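PDB 3KEB: probable thiol peroxidase from Chromobacterium violaceum, which probably belongs to the thiol peroxidases of the redoxin family, which have a thioredoxin-like fold and reduce peroxides. Local coordinates for residues A[119-123]-A[124-128]. Sequence-based numbering, arbitrary orientation. Where two conformers were deposited one is given.
Sequences FHKRY and GVLIT
The carbonyl oxygen of His-120 takes the N-H of Val-125 at 3.0 Å from N to O, an almost straight bond (175° at the hydrogen). One residue on, Lys-121 O receives Gly-124 N at 3.1 Å, but here the donor sits well above the carbonyl plane rather than on a lone pair. A weak bond of 3.4 Å from Tyr-123 N also reaches His-120 O. Gly-124, with phi at +63°, turns the chain out of the helix and brings Val-125 and Leu-126 against His-120 and its neighbours. There CB of Leu-126 lies 3.8 Å from CB of His-120, and Leu-126 CD1 comes equally close to that same carbon. Val-125 CG2, set between its own backbone N and carbonyl carbon (chi1 -67° puts CG1 beside the N), rests 4.0 Å from CE2 of Phe-119 and 4.2 Å from CB of Tyr-123. Within the helical turn, Tyr-123 CB lies over one face of the Phe-119 ring, toward its rim. The Tyr-123 hydroxyl is hydrogen-bonded to Pro-29 O, and Val-125 also packs on Ala-139 of strand 139-143. This is a Schellman motif with glycine at C-prime, closing the short helix 119-122 and sending the chain into the loop before strand 139-143 of the thioredoxin-like fold.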
loop_
_atom_site.group_PDB
_atom_site.type_symbol
_atom_site.label_atom_id
_atom_site.label_comp_id
_atom_site.label_asym_id
_atom_site.label_seq_id
_atom_site.Cartn_x
_atom_site.Cartn_y
_atom_site.Cartn_z
ATOM N N PHE A 119 10.616 -7.882 2.104
ATOM C CA PHE A 119 10.894 -8.057 0.695
ATOM C C PHE A 119 11.858 -6.950 0.216
ATOM O O PHE A 119 12.827 -7.220 -0.487
ATOM C CB PHE A 119 9.603 -7.895 -0.112
ATOM C CG PHE A 119 9.836 -7.793 -1.575
ATOM C CD1 PHE A 119 10.023 -8.941 -2.339
ATOM C CD2 PHE A 119 9.914 -6.572 -2.193
ATOM C CE1 PHE A 119 10.276 -8.850 -3.668
ATOM C CE2 PHE A 119 10.182 -6.484 -3.498
ATOM C CZ PHE A 119 10.358 -7.642 -4.260
ATOM N N HIS A 120 11.569 -5.704 0.574
ATOM C CA HIS A 120 12.370 -4.583 0.054
ATOM C C HIS A 120 13.876 -4.739 0.326
ATOM O O HIS A 120 14.687 -4.595 -0.556
ATOM C CB HIS A 120 11.930 -3.237 0.638
ATOM C CG HIS A 120 10.504 -2.832 0.404
ATOM N ND1 HIS A 120 9.414 -3.651 0.599
ATOM C CD2 HIS A 120 9.992 -1.603 0.133
ATOM C CE1 HIS A 120 8.307 -2.973 0.336
ATOM N NE2 HIS A 120 8.638 -1.720 0.084
ATOM N N LYS A 121 14.273 -5.049 1.550
ATOM C CA LYS A 121 15.681 -5.137 1.797
ATOM C C LYS A 121 16.257 -6.360 1.094
ATOM O O LYS A 121 17.350 -6.298 0.522
ATOM C CB LYS A 121 15.953 -5.172 3.290
ATOM C CG LYS A 121 17.438 -5.100 3.613
ATOM C CD LYS A 121 17.672 -4.395 4.975
ATOM C CE LYS A 121 19.169 -4.270 5.258
ATOM N NZ LYS A 121 19.441 -3.834 6.669
ATOM N N ARG A 122 15.506 -7.470 1.097
ATOM C CA ARG A 122 15.958 -8.738 0.555
ATOM C C ARG A 122 16.192 -8.664 -0.954
ATOM O O ARG A 122 16.956 -9.444 -1.478
ATOM C CB ARG A 122 14.948 -9.885 0.895
ATOM C CG ARG A 122 14.954 -10.342 2.411
ATOM C CD ARG A 122 13.833 -11.393 2.849
ATOM N NE ARG A 122 13.642 -12.525 1.942
ATOM C CZ ARG A 122 14.489 -13.545 1.769
ATOM N NH1 ARG A 122 15.623 -13.638 2.465
ATOM N NH2 ARG A 122 14.186 -14.496 0.907
ATOM N N TYR A 123 15.480 -7.750 -1.651
ATOM C CA TYR A 123 15.608 -7.551 -3.107
ATOM C C TYR A 123 16.405 -6.275 -3.451
ATOM O O TYR A 123 16.553 -5.940 -4.615
ATOM C CB TYR A 123 14.243 -7.514 -3.789
ATOM C CG TYR A 123 13.831 -8.895 -4.299
ATOM C CD1 TYR A 123 13.473 -9.884 -3.429
ATOM C CD2 TYR A 123 13.855 -9.200 -5.663
ATOM C CE1 TYR A 123 13.140 -11.152 -3.854
ATOM C CE2 TYR A 123 13.474 -10.470 -6.112
ATOM C CZ TYR A 123 13.137 -11.441 -5.211
ATOM O OH TYR A 123 12.790 -12.710 -5.629
ATOM N N GLY A 124 16.967 -5.618 -2.436
ATOM C CA GLY A 124 17.782 -4.393 -2.667
ATOM C C GLY A 124 17.050 -3.206 -3.279
ATOM O O GLY A 124 17.598 -2.477 -4.138
ATOM N N VAL A 125 15.811 -3.005 -2.835
ATOM C CA VAL A 125 14.971 -1.940 -3.402
ATOM C C VAL A 125 14.352 -1.086 -2.311
ATOM O O VAL A 125 13.387 -0.355 -2.568
ATOM C CB VAL A 125 13.920 -2.507 -4.397
ATOM C CG1 VAL A 125 14.570 -3.113 -5.696
ATOM C CG2 VAL A 125 12.941 -3.542 -3.766
ATOM N N LEU A 126 14.905 -1.169 -1.108
ATOM C CA LEU A 126 14.394 -0.407 0.031
ATOM C C LEU A 126 14.798 1.077 -0.023
ATOM O O LEU A 126 15.969 1.380 -0.044
ATOM C CB LEU A 126 14.894 -1.012 1.355
ATOM C CG LEU A 126 14.494 -0.297 2.689
ATOM C CD1 LEU A 126 12.962 -0.261 2.798
ATOM C CD2 LEU A 126 15.156 -0.927 3.917
ATOM N N ILE A 127 13.818 1.955 0.050
ATOM C CA ILE A 127 14.009 3.416 0.235
ATOM C C ILE A 127 13.477 3.758 1.643
ATOM O O ILE A 127 12.358 3.365 2.008
ATOM C CB ILE A 127 13.266 4.234 -0.871
ATOM C CG1 ILE A 127 13.786 3.888 -2.289
ATOM C CG2 ILE A 127 13.439 5.757 -0.660
ATOM C CD1 ILE A 127 12.938 4.363 -3.420
ATOM N N THR A 128 14.292 4.424 2.461
ATOM C CA THR A 128 13.806 4.886 3.763
ATOM C C THR A 128 13.711 6.417 3.919
ATOM O O THR A 128 13.277 6.865 4.989
ATOM C CB THR A 128 14.702 4.385 4.904
ATOM O OG1 THR A 128 16.030 4.868 4.659
ATOM C CG2 THR A 128 14.703 2.838 4.997
#